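Long-range contacts in D-aminopeptidase (Burkholderia sp. LK4, PDB 5TZB), which is a beta-aminopeptidase of peptidase family S58, an Ntn hydrolase that probably releases N-terminal beta-amino acids from peptides: residues N39-V44 / V261-T266; P81-V86 / P269-Q274; R203-D208 / S335-A340; G210-G215 / A265-L270; H273-L278 / A303-N308. All blocks are in the same frame, centred on the assembly; numbering follows the deposited sequence.

Contact 1: N39-V44 / V261-T266; sequences NAITDV and VVTIAT
Ile41 and Val44 press side chains from a short 3-10 turn and the residue that follows it onto strand 260-266, and the packing between the two pieces is apolar. Ile41 swings CG1 away from its backbone N (chi1 -166°) and keeps the chain extended beyond it, so that CG1 meets Ala265 CB at 3.7 Å. Its tip, CD1, bridges along the strand from that methyl to Thr263, where it lies 4.1 Å from CG2. The hydroxyl of Thr263 is engaged elsewhere, with Tyr113. Val44 uses both branches: CG1 rests against the backbone of Thr266, while CG2 comes to 3.9 Å from Ala265 CB. Ala265 thus has both Ile41 and Val44 on it.

The strand belongs to the central layers of the Ntn-hydrolase fold, a stacked alpha-beta-beta-alpha sandwich. It starts just after an unmodelled stretch, at whose end the precursor is probably cut, as in S58 relatives, to release the nucleophile. Here the contact sits further down the strand, buried near the chain's centre.

Methyl-to-backbone contacts come next. Val44 CG2 lies 3.4 Å from Ala265 O, and Ile41 CD1 is 3.8 Å from Thr263 O.

Polar bonds hold the turn itself in shape. Val44 N binds Ile41 O at 3.0 Å, and Ala40 N reaches Asp43 OD2 at 3.1 Å, arriving from above the carboxylate plane. Ser202 OG also binds OD2.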
# COMPACT_ATOMS: atom_id res chain seq x y z
N ASN C 39 -23.94 -20.22 -13.11
CA ASN C 39 -23.94 -18.84 -12.63
C ASN C 39 -23.40 -18.81 -11.20
O ASN C 39 -24.11 -18.40 -10.27
CB ASN C 39 -25.33 -18.21 -12.70
CG ASN C 39 -25.28 -16.70 -12.51
OD1 ASN C 39 -24.21 -16.10 -12.61
ND2 ASN C 39 -26.43 -16.10 -12.24
N ALA C 40 -22.17 -19.29 -11.03
CA ALA C 40 -21.56 -19.43 -9.71
C ALA C 40 -20.05 -19.47 -9.85
O ALA C 40 -19.53 -19.65 -10.95
CB ALA C 40 -22.09 -20.68 -9.01
N ILE C 41 -19.34 -19.32 -8.74
CA ILE C 41 -17.88 -19.33 -8.77
C ILE C 41 -17.36 -20.69 -9.27
O ILE C 41 -16.27 -20.78 -9.83
CB ILE C 41 -17.29 -18.99 -7.37
CG1 ILE C 41 -15.79 -18.66 -7.46
CG2 ILE C 41 -17.57 -20.12 -6.38
CD1 ILE C 41 -15.21 -18.05 -6.20
N THR C 42 -18.19 -21.71 -9.13
CA THR C 42 -17.85 -23.06 -9.57
C THR C 42 -17.82 -23.21 -11.10
O THR C 42 -17.41 -24.25 -11.63
CB THR C 42 -18.83 -24.08 -8.96
OG1 THR C 42 -20.18 -23.66 -9.18
CG2 THR C 42 -18.59 -24.18 -7.47
N ASP C 43 -18.22 -22.16 -11.82
CA ASP C 43 -18.06 -22.13 -13.27
C ASP C 43 -16.58 -22.01 -13.66
O ASP C 43 -16.20 -22.37 -14.77
CB ASP C 43 -18.86 -20.97 -13.87
CG ASP C 43 -20.35 -21.27 -13.96
OD1 ASP C 43 -20.72 -22.44 -14.19
OD2 ASP C 43 -21.16 -20.34 -13.77
N VAL C 44 -15.75 -21.53 -12.74
CA VAL C 44 -14.30 -21.62 -12.91
C VAL C 44 -13.92 -23.07 -12.65
O VAL C 44 -14.04 -23.55 -11.53
CB VAL C 44 -13.55 -20.66 -11.95
CG1 VAL C 44 -12.02 -20.79 -12.12
CG2 VAL C 44 -13.99 -19.22 -12.18
N VAL C 261 -17.29 -9.98 2.62
CA VAL C 261 -16.09 -10.61 2.11
C VAL C 261 -16.40 -11.14 0.71
O VAL C 261 -17.49 -11.63 0.45
CB VAL C 261 -15.56 -11.74 3.03
CG1 VAL C 261 -15.17 -11.16 4.40
CG2 VAL C 261 -16.58 -12.82 3.22
N VAL C 262 -15.44 -10.94 -0.20
CA VAL C 262 -15.61 -11.30 -1.60
C VAL C 262 -14.44 -12.16 -2.07
O VAL C 262 -13.29 -11.82 -1.82
CB VAL C 262 -15.70 -10.04 -2.52
CG1 VAL C 262 -15.93 -10.44 -3.95
CG2 VAL C 262 -16.82 -9.11 -2.07
N THR C 263 -14.73 -13.29 -2.72
CA THR C 263 -13.70 -14.01 -3.45
C THR C 263 -14.07 -13.98 -4.92
O THR C 263 -15.18 -14.32 -5.29
CB THR C 263 -13.52 -15.48 -2.99
OG1 THR C 263 -13.09 -15.52 -1.62
CG2 THR C 263 -12.44 -16.16 -3.84
N ILE C 264 -13.12 -13.52 -5.74
CA ILE C 264 -13.24 -13.56 -7.19
C ILE C 264 -12.33 -14.66 -7.73
O ILE C 264 -11.16 -14.73 -7.35
CB ILE C 264 -12.83 -12.21 -7.81
CG1 ILE C 264 -13.84 -11.12 -7.42
CG2 ILE C 264 -12.71 -12.33 -9.33
CD1 ILE C 264 -13.32 -9.68 -7.67
N ALA C 265 -12.86 -15.52 -8.60
CA ALA C 265 -12.00 -16.52 -9.24
C ALA C 265 -12.06 -16.39 -10.76
O ALA C 265 -13.09 -16.01 -11.34
CB ALA C 265 -12.40 -17.93 -8.82
N THR C 266 -10.95 -16.73 -11.42
CA THR C 266 -10.94 -16.74 -12.88
C THR C 266 -9.97 -17.77 -13.40
O THR C 266 -8.94 -18.03 -12.76
CB THR C 266 -10.56 -15.37 -13.47
OG1 THR C 266 -10.67 -15.43 -14.89
CG2 THR C 266 -9.13 -14.97 -13.10

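Contact 2: P81-V86 / P269-Q274; sequences PCFAGV and PLLPHQ
Phe83 packs its ring against Pro272, at the first turn of helix 272-289, joining strand 82-88 of the larger sheet to one of the helices that layer over it in the alpha-beta-beta-alpha fold of Ntn hydrolases. CB already touches the other side, sitting 3.3 Å from Leu270 O. From there chi1 of -75° sets CG beside the backbone N, and the ring is carried in front of the proline. CG lies 3.6 Å from Pro272 CD, which sits over one face of the ring, only 16° off the normal through its centroid, in a CH-pi contact. On one flank CD1 meets CG and CD of the proline, Pro272 CG lying 3.6 Å from Phe83 CD1. On the other, CD2 has the Leu270 carbonyl oxygen at the ring's edge, 3.4 Å away. Further out, CE2 reaches Leu271 CD2 at 3.9 Å. These two side chains run side by side and point the same way, although the leucine's CB bond starts off away from the strand.

Leu271 takes the N-cap position of the helix, and Gln274 folds its amide back over that first turn. A calcium ion lies about 4 Å from the side chain of Pro272, and the second subunit packs here too, its Met328 against Phe83. Leu271 N gives its hydrogen to a lone pair of Gln274 OE1 at 3.0 Å, in the carbonyl plane and nearly straight at 169°.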
# COMPACT_ATOMS: atom_id res chain seq x y z
N PRO C 81 -0.48 -24.24 -6.35
CA PRO C 81 -0.71 -22.86 -5.94
C PRO C 81 -1.39 -22.02 -7.02
O PRO C 81 -1.16 -22.26 -8.20
CB PRO C 81 0.71 -22.33 -5.67
CG PRO C 81 1.51 -23.54 -5.37
CD PRO C 81 0.95 -24.60 -6.26
N CYS C 82 -2.19 -21.04 -6.61
CA CYS C 82 -2.78 -20.09 -7.54
C CYS C 82 -2.21 -18.71 -7.30
O CYS C 82 -2.02 -18.29 -6.15
CB CYS C 82 -4.31 -20.02 -7.39
SG CYS C 82 -5.20 -21.53 -7.76
N PHE C 83 -1.94 -17.98 -8.37
CA PHE C 83 -1.66 -16.57 -8.24
C PHE C 83 -2.91 -15.88 -7.64
O PHE C 83 -4.05 -16.28 -7.89
CB PHE C 83 -1.27 -15.96 -9.58
CG PHE C 83 0.14 -16.31 -10.02
CD1 PHE C 83 1.15 -16.48 -9.09
CD2 PHE C 83 0.44 -16.44 -11.38
CE1 PHE C 83 2.47 -16.78 -9.50
CE2 PHE C 83 1.75 -16.75 -11.80
CZ PHE C 83 2.76 -16.92 -10.87
N ALA C 84 -2.68 -14.88 -6.79
CA ALA C 84 -3.79 -14.24 -6.10
C ALA C 84 -3.41 -12.84 -5.65
O ALA C 84 -2.24 -12.48 -5.64
CB ALA C 84 -4.24 -15.08 -4.92
N GLY C 85 -4.41 -12.05 -5.28
CA GLY C 85 -4.18 -10.71 -4.80
C GLY C 85 -5.34 -10.29 -3.92
O GLY C 85 -6.43 -10.89 -3.99
N VAL C 86 -5.13 -9.26 -3.11
CA VAL C 86 -6.19 -8.77 -2.23
C VAL C 86 -6.40 -7.29 -2.41
O VAL C 86 -5.47 -6.55 -2.75
CB VAL C 86 -5.88 -9.04 -0.75
CG1 VAL C 86 -5.86 -10.52 -0.48
CG2 VAL C 86 -4.55 -8.40 -0.34
N PRO C 269 -5.10 -16.50 -17.12
CA PRO C 269 -3.74 -16.56 -16.55
C PRO C 269 -3.27 -15.20 -16.02
O PRO C 269 -2.57 -14.48 -16.72
CB PRO C 269 -2.88 -17.02 -17.72
CG PRO C 269 -3.62 -16.50 -18.94
CD PRO C 269 -5.09 -16.60 -18.59
N LEU C 270 -3.75 -14.81 -14.84
CA LEU C 270 -3.37 -13.54 -14.24
C LEU C 270 -2.19 -13.69 -13.31
O LEU C 270 -2.16 -14.61 -12.49
CB LEU C 270 -4.55 -12.94 -13.47
CG LEU C 270 -5.76 -12.50 -14.31
CD1 LEU C 270 -6.80 -11.85 -13.41
CD2 LEU C 270 -5.35 -11.54 -15.41
N LEU C 271 -1.24 -12.76 -13.42
CA LEU C 271 -0.10 -12.66 -12.50
C LEU C 271 -0.56 -12.03 -11.17
O LEU C 271 -1.64 -11.43 -11.13
CB LEU C 271 1.01 -11.81 -13.12
CG LEU C 271 1.60 -12.34 -14.42
CD1 LEU C 271 2.69 -11.42 -14.92
CD2 LEU C 271 2.13 -13.76 -14.21
N PRO C 272 0.25 -12.17 -10.09
CA PRO C 272 -0.11 -11.58 -8.79
C PRO C 272 -0.56 -10.11 -8.89
O PRO C 272 -1.62 -9.80 -8.37
CB PRO C 272 1.18 -11.72 -7.98
CG PRO C 272 1.75 -13.01 -8.49
CD PRO C 272 1.47 -13.00 -9.98
N HIS C 273 0.17 -9.25 -9.59
CA HIS C 273 -0.21 -7.83 -9.64
C HIS C 273 -1.54 -7.64 -10.37
O HIS C 273 -2.27 -6.68 -10.09
CB HIS C 273 0.90 -6.98 -10.29
CG HIS C 273 0.89 -6.97 -11.79
ND1 HIS C 273 1.49 -7.96 -12.55
CD2 HIS C 273 0.43 -6.05 -12.67
CE1 HIS C 273 1.37 -7.66 -13.83
NE2 HIS C 273 0.73 -6.51 -13.94
N GLN C 274 -1.87 -8.55 -11.27
CA GLN C 274 -3.13 -8.48 -12.03
C GLN C 274 -4.31 -8.97 -11.19
O GLN C 274 -5.45 -8.54 -11.38
CB GLN C 274 -3.02 -9.29 -13.33
CG GLN C 274 -1.89 -8.82 -14.25
CD GLN C 274 -1.87 -9.58 -15.57
OE1 GLN C 274 -1.79 -10.81 -15.59
NE2 GLN C 274 -1.96 -8.85 -16.68

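Contact 3: R203-D208 / S335-A340; sequences RVLAAD and SALFVA
Arg203 and Ala340 bring the end of strand 197-204 and helix 331-355 together, with their CA atoms 5.7 Å apart. Two residues on, the chain has left the strand, and Leu205 CA is 7.2 Å from that of Ala336, one turn earlier in the helix. The two backbones therefore run in opposite senses. The helix is kinked here, since the backbone nitrogens of Ala336 and Leu337 have no bond to the preceding turn; further on, Val339 N bonds to Ser335 O in the regular alpha-helical way.

Leu205 carries most of the packing. With CG anti to the carbonyl carbon (chi1 -59°), its forked end straddles the helix surface. CD1 takes one side, 3.7 Å from Ala336 CB and 3.8 Å from Leu337 CD2, and the two leucine side chains meet at about a right angle. CD2 takes the other, 3.5 Å from Ala336 O and 4.0 Å from Ala340 CB. The alanines leave the leucine methyls close to the helix backbone.

Arg203 contributes only the root of its side chain: CB lies 3.8 Å from Ala340 CB, and CG is near the same residue's O. The chain then bends at chi2 (-71°) and follows the helix to salt bridges from NE to Glu343 and from NH1 to Glu347, roughly one and two turns beyond Ala340. Ala340 and Leu337 also pack on Val214 of the next strand. The helix thus lies by its small residues on the end of the sheet and the loop leaving it, part of the helix-on-sheet layering of the alpha-beta-beta-alpha sandwich of Ntn hydrolases.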
# COMPACT_ATOMS: atom_id res chain seq x y z
N ARG C 203 -19.44 -14.84 -14.99
CA ARG C 203 -19.52 -14.30 -16.34
C ARG C 203 -18.52 -15.03 -17.22
O ARG C 203 -17.40 -15.34 -16.79
CB ARG C 203 -19.22 -12.80 -16.34
CG ARG C 203 -20.25 -11.94 -15.63
CD ARG C 203 -21.55 -11.86 -16.40
NE ARG C 203 -22.50 -10.91 -15.80
CZ ARG C 203 -23.36 -11.23 -14.84
NH1 ARG C 203 -23.40 -12.47 -14.36
NH2 ARG C 203 -24.19 -10.30 -14.35
N VAL C 204 -18.90 -15.28 -18.47
CA VAL C 204 -18.01 -15.91 -19.43
C VAL C 204 -17.70 -14.90 -20.53
O VAL C 204 -18.61 -14.35 -21.14
CB VAL C 204 -18.64 -17.17 -20.07
CG1 VAL C 204 -17.70 -17.78 -21.10
CG2 VAL C 204 -19.01 -18.21 -19.00
N LEU C 205 -16.42 -14.66 -20.80
CA LEU C 205 -16.06 -13.75 -21.88
C LEU C 205 -16.23 -14.44 -23.22
O LEU C 205 -16.20 -15.67 -23.31
CB LEU C 205 -14.61 -13.27 -21.74
CG LEU C 205 -14.24 -12.52 -20.46
CD1 LEU C 205 -12.89 -11.81 -20.60
CD2 LEU C 205 -15.33 -11.57 -20.08
N ALA C 206 -16.43 -13.65 -24.26
CA ALA C 206 -16.52 -14.18 -25.62
C ALA C 206 -15.17 -14.70 -26.10
O ALA C 206 -14.12 -14.36 -25.55
CB ALA C 206 -17.05 -13.12 -26.58
N ALA C 207 -15.21 -15.54 -27.13
CA ALA C 207 -13.99 -16.13 -27.68
C ALA C 207 -13.00 -15.07 -28.15
O ALA C 207 -11.80 -15.16 -27.88
CB ALA C 207 -14.35 -17.07 -28.81
N ASP C 208 -13.51 -14.04 -28.83
CA ASP C 208 -12.67 -12.93 -29.28
C ASP C 208 -12.07 -12.11 -28.11
O ASP C 208 -11.25 -11.22 -28.35
CB ASP C 208 -13.44 -12.02 -30.25
CG ASP C 208 -14.51 -11.21 -29.57
OD1 ASP C 208 -15.04 -11.65 -28.53
OD2 ASP C 208 -14.85 -10.14 -30.11
N SER C 335 -9.43 -5.44 -19.36
CA SER C 335 -10.66 -4.68 -19.06
C SER C 335 -11.92 -5.54 -19.09
O SER C 335 -12.81 -5.36 -18.26
CB SER C 335 -10.85 -3.50 -20.02
OG SER C 335 -9.84 -2.53 -19.85
N ALA C 336 -12.01 -6.47 -20.04
CA ALA C 336 -13.19 -7.36 -20.10
C ALA C 336 -13.26 -8.24 -18.84
O ALA C 336 -14.33 -8.69 -18.44
CB ALA C 336 -13.16 -8.21 -21.37
N LEU C 337 -12.10 -8.51 -18.22
CA LEU C 337 -12.08 -9.22 -16.94
C LEU C 337 -12.54 -8.32 -15.78
O LEU C 337 -13.26 -8.79 -14.89
CB LEU C 337 -10.69 -9.80 -16.65
CG LEU C 337 -10.17 -10.94 -17.55
CD1 LEU C 337 -8.68 -11.20 -17.34
CD2 LEU C 337 -10.98 -12.23 -17.29
N PHE C 338 -12.13 -7.05 -15.78
CA PHE C 338 -12.61 -6.07 -14.80
C PHE C 338 -14.14 -5.93 -14.85
O PHE C 338 -14.82 -6.00 -13.82
CB PHE C 338 -11.98 -4.70 -15.05
CG PHE C 338 -10.49 -4.63 -14.75
CD1 PHE C 338 -9.84 -5.66 -14.09
CD2 PHE C 338 -9.75 -3.53 -15.16
CE1 PHE C 338 -8.47 -5.58 -13.83
CE2 PHE C 338 -8.39 -3.44 -14.89
CZ PHE C 338 -7.75 -4.47 -14.24
N VAL C 339 -14.67 -5.72 -16.05
CA VAL C 339 -16.12 -5.61 -16.25
C VAL C 339 -16.84 -6.85 -15.71
O VAL C 339 -17.81 -6.75 -14.94
CB VAL C 339 -16.47 -5.45 -17.76
CG1 VAL C 339 -17.98 -5.56 -18.00
CG2 VAL C 339 -15.92 -4.12 -18.31
N ALA C 340 -16.34 -8.01 -16.09
CA ALA C 340 -16.95 -9.27 -15.68
C ALA C 340 -16.96 -9.44 -14.16
O ALA C 340 -17.95 -9.89 -13.61
CB ALA C 340 -16.25 -10.45 -16.33

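Contact 4: G210-G215 / A265-L270; sequences GGWTVG and ATDAPL
Trp212 lays one face of its indole on Ala268, while Gly210 O lies over the opposite face. Ala268 CA stands 3.6 Å from the centroid of the five-membered ring, a CH-pi contact, and its CB reaches Trp212 CG at 3.5 Å. Asp267 OD1 is at the ring's edge, and Pro269 CD meets NE1, the two side chains at about a right angle.

All this lies at the end of an antiparallel strand pair, 213-220 with 260-266, in the larger sheet of the Ntn-hydrolase fold. Gly215 and Ala265 form a hydrogen-bonded pair, with Gly215 N to Ala265 O and Ala265 N to Gly215 O both at 2.7 Å. Val214 and Thr266 form the following non-hydrogen-bonded pair, on the face where Val214 also meets Leu337 of helix 331-355.

Beyond the pair, side chains take over. Thr266 OG1, anti to its own N (chi1 -176°), donates to Thr213 O at 2.7 Å, from above the carbonyl plane. Thr266 OG1 in turn accepts from Ala268 N, two residues on, which makes an ST turn. Asp267 OD1 takes Thr213 N at 2.7 Å on its syn side, somewhat out of the carboxylate plane. The other oxygen, OD2, accepts from a water that also donates to Gly211 O and accepts from Thr213 OG1.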
# COMPACT_ATOMS: atom_id res chain seq x y z
N GLY C 210 -10.89 -13.78 -25.23
CA GLY C 210 -10.09 -14.71 -24.44
C GLY C 210 -10.84 -15.91 -23.89
O GLY C 210 -10.24 -16.89 -23.45
N GLY C 211 -12.17 -15.85 -23.92
CA GLY C 211 -13.00 -16.97 -23.49
C GLY C 211 -12.94 -17.32 -22.01
O GLY C 211 -13.48 -18.35 -21.59
N TRP C 212 -12.31 -16.47 -21.20
CA TRP C 212 -12.17 -16.77 -19.78
C TRP C 212 -13.46 -16.61 -18.97
O TRP C 212 -14.38 -15.87 -19.34
CB TRP C 212 -11.07 -15.89 -19.17
CG TRP C 212 -9.77 -16.08 -19.84
CD1 TRP C 212 -9.07 -17.24 -19.97
CD2 TRP C 212 -9.00 -15.07 -20.51
NE1 TRP C 212 -7.91 -17.03 -20.68
CE2 TRP C 212 -7.84 -15.70 -21.02
CE3 TRP C 212 -9.17 -13.70 -20.72
CZ2 TRP C 212 -6.86 -15.01 -21.72
CZ3 TRP C 212 -8.20 -13.01 -21.42
CH2 TRP C 212 -7.05 -13.66 -21.91
N THR C 213 -13.52 -17.35 -17.86
CA THR C 213 -14.63 -17.26 -16.92
C THR C 213 -14.21 -16.51 -15.66
O THR C 213 -13.09 -16.68 -15.18
CB THR C 213 -15.12 -18.66 -16.54
OG1 THR C 213 -15.58 -19.34 -17.71
CG2 THR C 213 -16.26 -18.57 -15.50
N VAL C 214 -15.09 -15.64 -15.18
CA VAL C 214 -14.88 -14.94 -13.90
C VAL C 214 -16.05 -15.25 -12.97
O VAL C 214 -17.21 -15.03 -13.33
CB VAL C 214 -14.77 -13.40 -14.09
CG1 VAL C 214 -14.59 -12.72 -12.76
CG2 VAL C 214 -13.62 -13.06 -15.01
N GLY C 215 -15.75 -15.77 -11.78
CA GLY C 215 -16.79 -16.08 -10.80
C GLY C 215 -16.57 -15.33 -9.50
O GLY C 215 -15.45 -14.94 -9.20
N ALA C 265 -12.86 -15.52 -8.60
CA ALA C 265 -12.00 -16.52 -9.24
C ALA C 265 -12.06 -16.39 -10.76
O ALA C 265 -13.09 -16.01 -11.34
CB ALA C 265 -12.40 -17.93 -8.82
N THR C 266 -10.95 -16.73 -11.42
CA THR C 266 -10.94 -16.74 -12.88
C THR C 266 -9.97 -17.77 -13.40
O THR C 266 -8.94 -18.03 -12.76
CB THR C 266 -10.56 -15.37 -13.47
OG1 THR C 266 -10.67 -15.43 -14.89
CG2 THR C 266 -9.13 -14.97 -13.10
N ASP C 267 -10.26 -18.33 -14.57
CA ASP C 267 -9.32 -19.24 -15.20
C ASP C 267 -8.39 -18.50 -16.16
O ASP C 267 -7.55 -19.13 -16.81
CB ASP C 267 -10.03 -20.37 -15.95
CG ASP C 267 -10.96 -19.87 -17.04
OD1 ASP C 267 -11.24 -18.65 -17.10
OD2 ASP C 267 -11.43 -20.71 -17.83
N ALA C 268 -8.52 -17.18 -16.23
CA ALA C 268 -7.55 -16.37 -16.95
C ALA C 268 -6.16 -16.49 -16.31
O ALA C 268 -6.06 -16.62 -15.09
CB ALA C 268 -8.01 -14.91 -16.99
N PRO C 269 -5.10 -16.50 -17.12
CA PRO C 269 -3.74 -16.56 -16.55
C PRO C 269 -3.27 -15.20 -16.02
O PRO C 269 -2.57 -14.48 -16.72
CB PRO C 269 -2.88 -17.02 -17.72
CG PRO C 269 -3.62 -16.50 -18.94
CD PRO C 269 -5.09 -16.60 -18.59
N LEU C 270 -3.75 -14.81 -14.84
CA LEU C 270 -3.37 -13.54 -14.24
C LEU C 270 -2.19 -13.69 -13.31
O LEU C 270 -2.16 -14.61 -12.49
CB LEU C 270 -4.55 -12.94 -13.47
CG LEU C 270 -5.76 -12.50 -14.31
CD1 LEU C 270 -6.80 -11.85 -13.41
CD2 LEU C 270 -5.35 -11.54 -15.41
O HOH W 1 -13.64 -20.20 -19.37

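Contact 5: H273-L278 / A303-N308; sequences HQCTRL and AFATGN
Cys275 faces Ala303 with CA atoms 5.5 Å apart, where helix segment 273-278 passes strand 303-305 at an axis distance of 7.4 Å and an angle of 136° between their directions.

The helix meets the strand through small groups. Ala303 CB points at the helix and ends 3.5 Å from Cys275 O, so a methyl packs straight onto helix backbone. The cysteine's own CB returns the contact against Ala303 O, at 3.7 Å. Its sulfur sits beside the backbone N (chi1 -70°) and is carried along the strand to Ala305, where SG lies 3.9 Å from CB. One turn on, Leu278 comes no closer than 4.3 Å, from its CB to Ala303 CB, and its methyl end packs on other neighbours. Phe304 sends its side chain to the far side of the strand, among Thr263, Ala265, Cys82 and Ala84.

The helix is the connection of a beta-alpha-beta unit: strand 260-266 leads into helix 272-289, which leads to strand 298-305, parallel to and beside the first. Leu278 packs on Ile264 of that first strand and on Ala341 of helix 331-355, while strand 82-88 bonds to the other edge of strand 298-305 through Phe83 and Gly85.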
# COMPACT_ATOMS: atom_id res chain seq x y z
N HIS C 273 0.17 -9.25 -9.59
CA HIS C 273 -0.21 -7.83 -9.64
C HIS C 273 -1.54 -7.64 -10.37
O HIS C 273 -2.27 -6.68 -10.09
CB HIS C 273 0.90 -6.98 -10.29
CG HIS C 273 0.89 -6.97 -11.79
ND1 HIS C 273 1.49 -7.96 -12.55
CD2 HIS C 273 0.43 -6.05 -12.67
CE1 HIS C 273 1.37 -7.66 -13.83
NE2 HIS C 273 0.73 -6.51 -13.94
N GLN C 274 -1.87 -8.55 -11.27
CA GLN C 274 -3.13 -8.48 -12.03
C GLN C 274 -4.31 -8.97 -11.19
O GLN C 274 -5.45 -8.54 -11.38
CB GLN C 274 -3.02 -9.29 -13.33
CG GLN C 274 -1.89 -8.82 -14.25
CD GLN C 274 -1.87 -9.58 -15.57
OE1 GLN C 274 -1.79 -10.81 -15.59
NE2 GLN C 274 -1.96 -8.85 -16.68
N CYS C 275 -4.05 -9.91 -10.30
CA CYS C 275 -5.07 -10.35 -9.35
C CYS C 275 -5.46 -9.22 -8.39
O CYS C 275 -6.61 -9.11 -7.98
CB CYS C 275 -4.58 -11.57 -8.60
SG CYS C 275 -4.46 -13.10 -9.60
N THR C 276 -4.48 -8.40 -8.01
CA THR C 276 -4.75 -7.22 -7.17
C THR C 276 -5.67 -6.26 -7.90
O THR C 276 -6.63 -5.72 -7.31
CB THR C 276 -3.44 -6.50 -6.79
OG1 THR C 276 -2.57 -7.44 -6.15
CG2 THR C 276 -3.70 -5.32 -5.82
N ARG C 277 -5.39 -6.03 -9.18
CA ARG C 277 -6.23 -5.16 -9.98
C ARG C 277 -7.65 -5.71 -10.05
O ARG C 277 -8.64 -4.98 -9.88
CB ARG C 277 -5.64 -5.00 -11.38
CG ARG C 277 -4.20 -4.51 -11.38
CD ARG C 277 -3.70 -4.25 -12.79
NE ARG C 277 -4.35 -3.06 -13.35
CZ ARG C 277 -4.39 -2.75 -14.64
NH1 ARG C 277 -3.83 -3.55 -15.54
NH2 ARG C 277 -5.03 -1.65 -15.05
N LEU C 278 -7.75 -7.02 -10.26
CA LEU C 278 -9.05 -7.66 -10.38
C LEU C 278 -9.83 -7.59 -9.06
O LEU C 278 -11.03 -7.33 -9.06
CB LEU C 278 -8.88 -9.11 -10.83
CG LEU C 278 -10.16 -9.86 -11.23
CD1 LEU C 278 -10.76 -9.22 -12.46
CD2 LEU C 278 -9.85 -11.31 -11.48
N ALA C 303 -8.93 -12.06 -4.87
CA ALA C 303 -9.04 -12.61 -6.21
C ALA C 303 -7.92 -13.63 -6.47
O ALA C 303 -6.76 -13.37 -6.16
CB ALA C 303 -9.01 -11.52 -7.24
N PHE C 304 -8.27 -14.79 -7.01
CA PHE C 304 -7.25 -15.75 -7.44
C PHE C 304 -7.50 -16.24 -8.86
O PHE C 304 -8.65 -16.27 -9.34
CB PHE C 304 -7.13 -16.92 -6.45
CG PHE C 304 -8.31 -17.87 -6.46
CD1 PHE C 304 -8.34 -18.98 -7.30
CD2 PHE C 304 -9.37 -17.68 -5.57
CE1 PHE C 304 -9.42 -19.85 -7.29
CE2 PHE C 304 -10.45 -18.56 -5.56
CZ PHE C 304 -10.47 -19.65 -6.43
N ALA C 305 -6.42 -16.65 -9.52
CA ALA C 305 -6.49 -17.08 -10.91
C ALA C 305 -5.97 -18.52 -11.03
O ALA C 305 -4.99 -18.88 -10.38
CB ALA C 305 -5.69 -16.14 -11.79
N THR C 306 -6.60 -19.32 -11.89
CA THR C 306 -6.21 -20.72 -12.05
C THR C 306 -5.46 -20.97 -13.36
O THR C 306 -4.96 -22.07 -13.58
CB THR C 306 -7.43 -21.66 -11.99
OG1 THR C 306 -8.33 -21.35 -13.06
CG2 THR C 306 -8.17 -21.51 -10.66
N GLY C 307 -5.35 -19.94 -14.20
CA GLY C 307 -4.77 -20.05 -15.53
C GLY C 307 -3.34 -20.55 -15.58
O GLY C 307 -2.97 -21.33 -16.46
N ASN C 308 -2.52 -20.08 -14.65
CA ASN C 308 -1.18 -20.63 -14.49
C ASN C 308 -1.19 -21.78 -13.49
O ASN C 308 -1.69 -21.62 -12.38
CB ASN C 308 -0.21 -19.53 -14.06
CG ASN C 308 0.09 -18.55 -15.19
OD1 ASN C 308 0.77 -18.89 -16.16
ND2 ASN C 308 -0.45 -17.35 -15.09

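Overall arrangement
All five contacts reach the larger mixed sheet, through the helices and loops packed on it. Across the sheet run strands 197-204, 213-220, 260-266, 298-305 and 82-88, so contact 3 lies toward one side, contacts 4 and 1 share strand 260-266 in the middle, and contacts 5 and 2, with centres about 3 Å apart, share helix 272-289 on the other. Contacts 3 and 4 are about 8 Å apart. Along the chain, contacts 1, 2 and 3 interlock, their segments alternating, whereas contacts 4 and 5 follow in series between the ends of contact 3. Distant parts of the sequence are thereby tied into one layer, and residues of contacts 2 to 5 also touch neighbouring subunits.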